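Local atomic coordinates of flagellar regulatory protein C (Vibrio cholerae, PDB entry 4QHS), a protein that probably hydrolyses ATP as a heptameric AAA+ activator of sigma-54-dependent transcription in flagellar gene regulation. Residues Ala29-Val34 with Glu52-Tyr57; Ile70-Ala75 with Asn80-Thr85; Ile113-Ile118 with Ala127-Val132. One frame throughout, in Å; residues are numbered along the deposited sequence.

Contact 1 (Ala29-Val34 with Glu52-Tyr57); sequences ALADKV and EVMSRY
M54 and Y57 of one helix meet A31 and D32 of another in this AAA+ ATPase core. Helix 51-61 follows the P-loop, and helix 23-35 precedes strand 41-44. The two short segments run roughly the same way, at 43°, with axes 10.6 Å apart. With that spacing, M54, Y57 and D32 bridge the gap with their side-chain ends.

M54 comes first. Its chain bends at chi2 and chi3 and brings M54 SD to 4.0 Å from the A31 CB methyl. The same side chain also rests on I43, L183 and W185, so its apolar surroundings continue onto the central sheet. S55 turns its OG back to the K51 carbonyl oxygen, within its own helix.

One turn beyond V53 comes Y57. Its CG is anti to the backbone N (chi1 173°), and the ring reaches across to helix 23-35. Y57 CE1 lies 4.3 Å from A31 CB, an oblique approach. D32 OD1 lies at the ring edge, near the ring plane; the carboxylate and ring planes are 28° apart. Y57 OH donates to D32 OD1; the modelled OH-OD1 distance of 2.5 Å is very short and its exact value doubtful. D32 OD2 is farther from Y57 OH, at 3.1 Å.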
loop_
_atom_site.group_PDB
_atom_site.type_symbol
_atom_site.label_atom_id
_atom_site.label_comp_id
_atom_site.label_asym_id
_atom_site.label_seq_id
_atom_site.Cartn_x
_atom_site.Cartn_y
_atom_site.Cartn_z
ATOM N N ALA A 29 37.993 36.406 16.216
ATOM C CA ALA A 29 39.413 36.271 15.881
ATOM C C ALA A 29 39.695 34.962 15.139
ATOM O O ALA A 29 40.553 34.918 14.258
ATOM C CB ALA A 29 40.256 36.352 17.118
ATOM N N LEU A 30 38.985 33.892 15.491
ATOM C CA LEU A 30 39.127 32.639 14.736
ATOM C C LEU A 30 38.565 32.849 13.331
ATOM O O LEU A 30 39.168 32.469 12.317
ATOM C CB LEU A 30 38.414 31.478 15.430
ATOM C CG LEU A 30 39.215 30.492 16.294
ATOM C CD1 LEU A 30 40.660 30.845 16.333
ATOM C CD2 LEU A 30 38.671 30.407 17.703
ATOM N N ALA A 31 37.403 33.477 13.288
ATOM C CA ALA A 31 36.764 33.779 12.026
ATOM C C ALA A 31 37.716 34.572 11.115
ATOM O O ALA A 31 37.913 34.203 9.954
ATOM C CB ALA A 31 35.474 34.536 12.267
ATOM N N ASP A 32 38.343 35.620 11.652
ATOM C CA ASP A 32 39.282 36.426 10.867
ATOM C C ASP A 32 40.369 35.560 10.235
ATOM O O ASP A 32 40.774 35.789 9.089
ATOM C CB ASP A 32 39.928 37.515 11.732
ATOM C CG ASP A 32 38.996 38.683 12.004
ATOM O OD1 ASP A 32 38.053 38.893 11.211
ATOM O OD2 ASP A 32 39.216 39.398 13.009
ATOM N N LYS A 33 40.814 34.567 10.970
ATOM C CA LYS A 33 41.765 33.631 10.439
ATOM C C LYS A 33 41.241 32.834 9.262
ATOM O O LYS A 33 41.871 32.844 8.243
ATOM C CB LYS A 33 42.299 32.705 11.516
ATOM C CG LYS A 33 43.606 33.124 12.084
ATOM C CD LYS A 33 43.944 32.373 13.328
ATOM C CE LYS A 33 45.330 32.668 13.807
ATOM N NZ LYS A 33 45.617 31.935 15.028
ATOM N N VAL A 34 40.116 32.141 9.387
ATOM C CA VAL A 34 39.602 31.366 8.241
ATOM C C VAL A 34 39.302 32.242 7.063
ATOM O O VAL A 34 39.530 31.846 5.915
ATOM C CB VAL A 34 38.260 30.612 8.468
ATOM C CG1 VAL A 34 38.435 29.111 8.270
ATOM C CG2 VAL A 34 37.576 31.008 9.745
ATOM N N GLU A 52 23.721 34.289 11.187
ATOM C CA GLU A 52 23.578 34.750 9.813
ATOM C C GLU A 52 24.589 35.837 9.467
ATOM O O GLU A 52 25.015 35.958 8.315
ATOM C CB GLU A 52 22.151 35.255 9.574
ATOM C CG GLU A 52 21.766 36.518 10.358
ATOM C CD GLU A 52 21.345 36.245 11.797
ATOM O OE1 GLU A 52 21.563 35.119 12.287
ATOM O OE2 GLU A 52 20.784 37.162 12.438
ATOM N N VAL A 53 24.991 36.610 10.471
ATOM C CA VAL A 53 25.865 37.746 10.234
ATOM C C VAL A 53 27.345 37.369 10.320
ATOM O O VAL A 53 28.178 37.966 9.637
ATOM C CB VAL A 53 25.561 38.903 11.224
ATOM C CG1 VAL A 53 24.120 39.378 11.058
ATOM C CG2 VAL A 53 25.842 38.488 12.666
ATOM N N MET A 54 27.663 36.380 11.152
ATOM C CA MET A 54 29.030 35.886 11.292
ATOM C C MET A 54 29.567 35.395 9.949
ATOM O O MET A 54 30.727 35.626 9.595
ATOM C CB MET A 54 29.078 34.769 12.336
ATOM C CG MET A 54 30.083 33.670 12.051
ATOM S SD MET A 54 31.605 33.834 12.975
ATOM C CE MET A 54 31.512 32.354 13.971
ATOM N N SER A 55 28.703 34.734 9.192
ATOM C CA SER A 55 29.039 34.287 7.848
ATOM C C SER A 55 29.236 35.467 6.894
ATOM O O SER A 55 30.105 35.446 6.016
ATOM C CB SER A 55 27.938 33.358 7.337
ATOM O OG SER A 55 26.736 33.620 8.040
ATOM N N ARG A 56 28.422 36.499 7.063
ATOM C CA ARG A 56 28.548 37.664 6.213
ATOM C C ARG A 56 29.822 38.410 6.606
ATOM O O ARG A 56 30.497 39.007 5.765
ATOM C CB ARG A 56 27.310 38.554 6.326
ATOM C CG ARG A 56 27.091 39.486 5.134
ATOM C CD ARG A 56 25.627 39.910 5.011
ATOM N NE ARG A 56 24.736 38.760 4.859
ATOM C CZ ARG A 56 23.791 38.422 5.733
ATOM N NH1 ARG A 56 23.598 39.158 6.824
ATOM N NH2 ARG A 56 23.034 37.352 5.513
ATOM N N TYR A 57 30.157 38.343 7.889
ATOM C CA TYR A 57 31.400 38.911 8.390
ATOM C C TYR A 57 32.589 38.194 7.760
ATOM O O TYR A 57 33.581 38.809 7.382
ATOM C CB TYR A 57 31.449 38.793 9.904
ATOM C CG TYR A 57 32.752 39.201 10.528
ATOM C CD1 TYR A 57 33.832 38.327 10.576
ATOM C CD2 TYR A 57 32.898 40.453 11.099
ATOM C CE1 TYR A 57 35.024 38.703 11.157
ATOM C CE2 TYR A 57 34.087 40.834 11.690
ATOM C CZ TYR A 57 35.146 39.955 11.714
ATOM O OH TYR A 57 36.333 40.339 12.303
#

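Contact 2 (Ile70-Ala75 with Asn80-Thr85); sequences IAINCA and NMLEAT
I72, C74, L82 and T85 meet through branched or short side chains rather than through flat ones. The flat group beside them is the N73 amide. N73 OD1 accepts from A75 N at 2.9 Å, with the donor tilted 16° from the carbonyl plane. This is an Asx turn, and it bends the chain just after strand 69-73.

The strand lies at one edge of the parallel AAA+ sheet, as counted within this chain. Helix 82-87 packs against it. I72 carries CG1 anti to its backbone N (chi1 172°) and stays extended to CD1, which rests against both L82 and T85. I72 CD1 lies 3.7 Å from L82 CD1 and 3.3 Å from T85 OG1. The other L82 methyl, CD2, sits 4.0 Å from C74 CB and also passes near the C74 carbonyl oxygen. L82 further touches L125 of helix 123-135.

A75 O is hydrogen-bonded to R171 of a neighbouring subunit. T85 OG1 is turned back along its own helix and donates to L82 O. The contact is apolar packing of I72, L82 and C74, with the T85 hydroxyl oxygen beside the I72 methyl. The T85 bond to L82 O, if its very short length is right, would occupy the hydroxyl proton within the helix.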
loop_
_atom_site.group_PDB
_atom_site.type_symbol
_atom_site.label_atom_id
_atom_site.label_comp_id
_atom_site.label_asym_id
_atom_site.label_seq_id
_atom_site.Cartn_x
_atom_site.Cartn_y
_atom_site.Cartn_z
ATOM N N ILE A 70 25.744 34.696 -1.336
ATOM C CA ILE A 70 24.500 34.016 -1.669
ATOM C C ILE A 70 24.104 33.084 -0.525
ATOM O O ILE A 70 24.898 32.261 -0.093
ATOM C CB ILE A 70 24.634 33.199 -2.982
ATOM C CG1 ILE A 70 25.148 34.073 -4.134
ATOM C CG2 ILE A 70 23.317 32.507 -3.337
ATOM C CD1 ILE A 70 24.180 35.156 -4.594
ATOM N N ALA A 71 22.874 33.211 -0.044
ATOM C CA ALA A 71 22.429 32.441 1.112
ATOM C C ALA A 71 21.157 31.641 0.800
ATOM O O ALA A 71 20.195 32.185 0.263
ATOM C CB ALA A 71 22.198 33.378 2.312
ATOM N N ILE A 72 21.158 30.355 1.133
ATOM C CA ILE A 72 19.941 29.541 1.059
ATOM C C ILE A 72 19.696 28.815 2.390
ATOM O O ILE A 72 20.629 28.337 3.034
ATOM C CB ILE A 72 20.005 28.524 -0.109
ATOM C CG1 ILE A 72 18.818 27.566 -0.054
ATOM C CG2 ILE A 72 21.307 27.744 -0.075
ATOM C CD1 ILE A 72 18.561 26.829 -1.363
ATOM N N ASN A 73 18.439 28.763 2.820
ATOM C CA ASN A 73 18.112 28.031 4.032
ATOM C C ASN A 73 17.507 26.681 3.696
ATOM O O ASN A 73 16.312 26.564 3.394
ATOM C CB ASN A 73 17.156 28.819 4.926
ATOM C CG ASN A 73 17.040 28.214 6.322
ATOM O OD1 ASN A 73 17.055 26.990 6.498
ATOM N ND2 ASN A 73 16.943 29.072 7.322
ATOM N N CYS A 74 18.356 25.667 3.781
ATOM C CA CYS A 74 18.001 24.288 3.488
ATOM C C CYS A 74 16.815 23.747 4.286
ATOM O O CYS A 74 16.269 22.717 3.941
ATOM C CB CYS A 74 19.224 23.400 3.730
ATOM S SG CYS A 74 20.724 24.010 2.908
ATOM N N ALA A 75 16.424 24.433 5.351
ATOM C CA ALA A 75 15.316 23.987 6.165
ATOM C C ALA A 75 14.069 24.806 5.882
ATOM O O ALA A 75 13.112 24.744 6.641
ATOM C CB ALA A 75 15.677 24.079 7.662
ATOM N N ASN A 80 9.582 20.821 -1.701
ATOM C CA ASN A 80 10.786 20.046 -2.051
ATOM C C ASN A 80 11.734 20.647 -3.102
ATOM O O ASN A 80 12.416 19.911 -3.812
ATOM C CB ASN A 80 10.386 18.651 -2.534
ATOM C CG ASN A 80 11.363 17.588 -2.086
ATOM O OD1 ASN A 80 11.832 17.611 -0.943
ATOM N ND2 ASN A 80 11.695 16.661 -2.983
ATOM N N MET A 81 11.812 21.971 -3.175
ATOM C CA MET A 81 12.550 22.620 -4.253
ATOM C C MET A 81 14.010 22.832 -3.941
ATOM O O MET A 81 14.723 23.425 -4.754
ATOM C CB MET A 81 11.909 23.960 -4.594
ATOM C CG MET A 81 10.590 23.798 -5.316
ATOM S SD MET A 81 10.890 23.161 -6.989
ATOM C CE MET A 81 11.734 24.576 -7.719
ATOM N N LEU A 82 14.458 22.338 -2.786
ATOM C CA LEU A 82 15.820 22.612 -2.311
ATOM C C LEU A 82 16.873 22.209 -3.331
ATOM O O LEU A 82 17.748 22.993 -3.661
ATOM C CB LEU A 82 16.099 21.888 -0.995
ATOM C CG LEU A 82 17.556 21.912 -0.495
ATOM C CD1 LEU A 82 18.068 23.355 -0.334
ATOM C CD2 LEU A 82 17.692 21.153 0.843
ATOM N N GLU A 83 16.778 20.974 -3.816
ATOM C CA GLU A 83 17.721 20.454 -4.796
ATOM C C GLU A 83 17.663 21.260 -6.095
ATOM O O GLU A 83 18.706 21.594 -6.673
ATOM C CB GLU A 83 17.443 18.974 -5.063
ATOM C CG GLU A 83 18.302 18.356 -6.128
ATOM C CD GLU A 83 18.198 16.841 -6.117
ATOM O OE1 GLU A 83 18.188 16.247 -5.015
ATOM O OE2 GLU A 83 18.121 16.240 -7.201
ATOM N N ALA A 84 16.461 21.604 -6.542
ATOM C CA ALA A 84 16.344 22.400 -7.767
ATOM C C ALA A 84 16.944 23.800 -7.585
ATOM O O ALA A 84 17.596 24.338 -8.488
ATOM C CB ALA A 84 14.907 22.501 -8.201
ATOM N N THR A 85 16.724 24.392 -6.419
ATOM C CA THR A 85 17.237 25.727 -6.154
ATOM C C THR A 85 18.762 25.714 -6.088
ATOM O O THR A 85 19.424 26.557 -6.680
ATOM C CB THR A 85 16.683 26.281 -4.858
ATOM O OG1 THR A 85 16.981 25.361 -3.810
ATOM C CG2 THR A 85 15.195 26.392 -4.955
#

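Contact 3 (Ile113-Ile118 with Ala127-Val132); sequences ILLDEI and AKLLRV
I118 CG1 and L129 CG are both anti to the backbone N. In I118 chi1 is -158° and chi2 161°, so CD1 is carried to full reach. In L129 chi1 is 179°, which sends CG and its two methyls toward the strand. The side chains meet tip to tip, with I118 CD1 3.7 Å from L129 CD2.

L115 adds a looser touch to the same methyl. L115 CD1 lies 4.3 Å from L129 CD2. L129 CD2 is thus the nearest atom to both partners. All three residues are buried, and nothing polar takes part between them. The backbones stay well apart, with CA of I118 and CA of L129 separated by 10.5 Å.

Other apolar groups complete the layer: L129 also touches M121 and F105, I118 touches L178, and L115 touches L86. On another side of helix 123-135, K128 forms a salt bridge with D79 of a neighbouring subunit. Between L115 and I118 the chain turns polar, and D116 OD1 and E117 N both hydrogen-bond T156 OG1. D116, the last residue of strand 112-116, and E117 after it are consistent with the Walker B Asp-Glu pair of the P-loop AAA+ fold.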
loop_
_atom_site.group_PDB
_atom_site.type_symbol
_atom_site.label_atom_id
_atom_site.label_comp_id
_atom_site.label_asym_id
_atom_site.label_seq_id
_atom_site.Cartn_x
_atom_site.Cartn_y
_atom_site.Cartn_z
ATOM N N ILE A 113 28.923 31.127 -0.929
ATOM C CA ILE A 113 27.596 30.616 -0.689
ATOM C C ILE A 113 27.466 30.157 0.745
ATOM O O ILE A 113 28.360 29.578 1.285
ATOM C CB ILE A 113 27.199 29.516 -1.675
ATOM C CG1 ILE A 113 25.728 29.165 -1.521
ATOM C CG2 ILE A 113 27.983 28.307 -1.456
ATOM C CD1 ILE A 113 25.148 28.454 -2.676
ATOM N N LEU A 114 26.346 30.480 1.354
ATOM C CA LEU A 114 26.021 30.056 2.680
ATOM C C LEU A 114 24.935 29.015 2.644
ATOM O O LEU A 114 23.865 29.263 2.188
ATOM C CB LEU A 114 25.568 31.226 3.522
ATOM C CG LEU A 114 24.836 30.886 4.806
ATOM C CD1 LEU A 114 25.669 30.049 5.694
ATOM C CD2 LEU A 114 24.486 32.122 5.490
ATOM N N LEU A 115 25.236 27.835 3.134
ATOM C CA LEU A 115 24.256 26.794 3.199
ATOM C C LEU A 115 23.770 26.648 4.613
ATOM O O LEU A 115 24.345 25.947 5.388
ATOM C CB LEU A 115 24.835 25.494 2.709
ATOM C CG LEU A 115 25.495 25.547 1.361
ATOM C CD1 LEU A 115 26.280 24.340 1.225
ATOM C CD2 LEU A 115 24.487 25.616 0.295
ATOM N N ASP A 116 22.698 27.343 4.924
ATOM C CA ASP A 116 22.163 27.433 6.246
ATOM C C ASP A 116 21.392 26.189 6.568
ATOM O O ASP A 116 20.639 25.719 5.776
ATOM C CB ASP A 116 21.242 28.622 6.314
ATOM C CG ASP A 116 21.484 29.479 7.486
ATOM O OD1 ASP A 116 21.934 28.996 8.516
ATOM O OD2 ASP A 116 21.185 30.660 7.392
ATOM N N GLU A 117 21.617 25.653 7.744
ATOM C CA GLU A 117 20.915 24.480 8.207
ATOM C C GLU A 117 21.075 23.279 7.279
ATOM O O GLU A 117 20.132 22.753 6.766
ATOM C CB GLU A 117 19.454 24.821 8.432
ATOM C CG GLU A 117 19.207 25.739 9.589
ATOM C CD GLU A 117 19.821 25.217 10.853
ATOM O OE1 GLU A 117 20.514 25.969 11.545
ATOM O OE2 GLU A 117 19.633 24.032 11.145
ATOM N N ILE A 118 22.301 22.850 7.095
ATOM C CA ILE A 118 22.631 21.863 6.126
ATOM C C ILE A 118 22.295 20.470 6.576
ATOM O O ILE A 118 22.218 19.582 5.785
ATOM C CB ILE A 118 24.098 21.922 5.805
ATOM C CG1 ILE A 118 24.382 21.308 4.448
ATOM C CG2 ILE A 118 24.862 21.214 6.822
ATOM C CD1 ILE A 118 25.662 21.711 3.894
ATOM N N ALA A 127 25.305 13.469 -1.274
ATOM C CA ALA A 127 26.197 12.882 -2.268
ATOM C C ALA A 127 26.376 13.845 -3.441
ATOM O O ALA A 127 27.470 13.978 -3.971
ATOM C CB ALA A 127 25.666 11.523 -2.759
ATOM N N LYS A 128 25.339 14.547 -3.834
ATOM C CA LYS A 128 25.495 15.515 -4.895
ATOM C C LYS A 128 26.388 16.664 -4.458
ATOM O O LYS A 128 27.218 17.116 -5.199
ATOM C CB LYS A 128 24.155 16.057 -5.369
ATOM C CG LYS A 128 23.176 15.070 -5.902
ATOM C CD LYS A 128 22.809 15.426 -7.298
ATOM C CE LYS A 128 21.333 15.517 -7.515
ATOM N NZ LYS A 128 20.986 15.173 -8.918
ATOM N N LEU A 129 26.203 17.115 -3.235
ATOM C CA LEU A 129 27.002 18.206 -2.687
ATOM C C LEU A 129 28.466 17.825 -2.588
ATOM O O LEU A 129 29.355 18.630 -2.892
ATOM C CB LEU A 129 26.485 18.609 -1.308
ATOM C CG LEU A 129 27.210 19.728 -0.559
ATOM C CD1 LEU A 129 27.398 20.989 -1.430
ATOM C CD2 LEU A 129 26.440 20.068 0.722
ATOM N N LEU A 130 28.713 16.595 -2.200
ATOM C CA LEU A 130 30.042 16.086 -2.076
ATOM C C LEU A 130 30.775 16.165 -3.380
ATOM O O LEU A 130 31.894 16.544 -3.430
ATOM C CB LEU A 130 30.018 14.655 -1.599
ATOM C CG LEU A 130 31.394 14.064 -1.427
ATOM C CD1 LEU A 130 32.020 14.661 -0.242
ATOM C CD2 LEU A 130 31.310 12.622 -1.247
ATOM N N ARG A 131 30.111 15.796 -4.436
ATOM C CA ARG A 131 30.699 15.835 -5.730
ATOM C C ARG A 131 30.985 17.250 -6.194
ATOM O O ARG A 131 31.995 17.516 -6.776
ATOM C CB ARG A 131 29.849 15.080 -6.718
ATOM C CG ARG A 131 30.508 14.865 -8.004
ATOM C CD ARG A 131 29.511 14.611 -9.061
ATOM N NE ARG A 131 29.446 13.208 -9.439
ATOM C CZ ARG A 131 28.329 12.590 -9.798
ATOM N NH1 ARG A 131 27.188 13.259 -9.808
ATOM N NH2 ARG A 131 28.346 11.318 -10.150
ATOM N N VAL A 132 30.097 18.160 -5.894
ATOM C CA VAL A 132 30.333 19.566 -6.187
ATOM C C VAL A 132 31.577 20.033 -5.461
ATOM O O VAL A 132 32.442 20.675 -6.066
ATOM C CB VAL A 132 29.144 20.469 -5.784
ATOM C CG1 VAL A 132 29.554 21.937 -5.835
ATOM C CG2 VAL A 132 27.951 20.227 -6.705
#

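The three contacts build one AAA+ core from different places. Contacts 2 and 3 sit on the same side of the chain's centre and share the sheet: strands 69-73 and 112-116 are neighbours, with I70 O 2.7 Å from L114 N. Contact 3 is buried and purely apolar; contacts 1 and 2 are partly buried. Contact 2 has a hydroxyl beside its methyls. Contact 1 lies across the centre from contact 2, pairs two helices, and is the one of the three with a hydrogen bond between its segments. It meets contact 3 where S55 OG packs on L114 CD2. Each contact also has residues in touch with a neighbouring subunit.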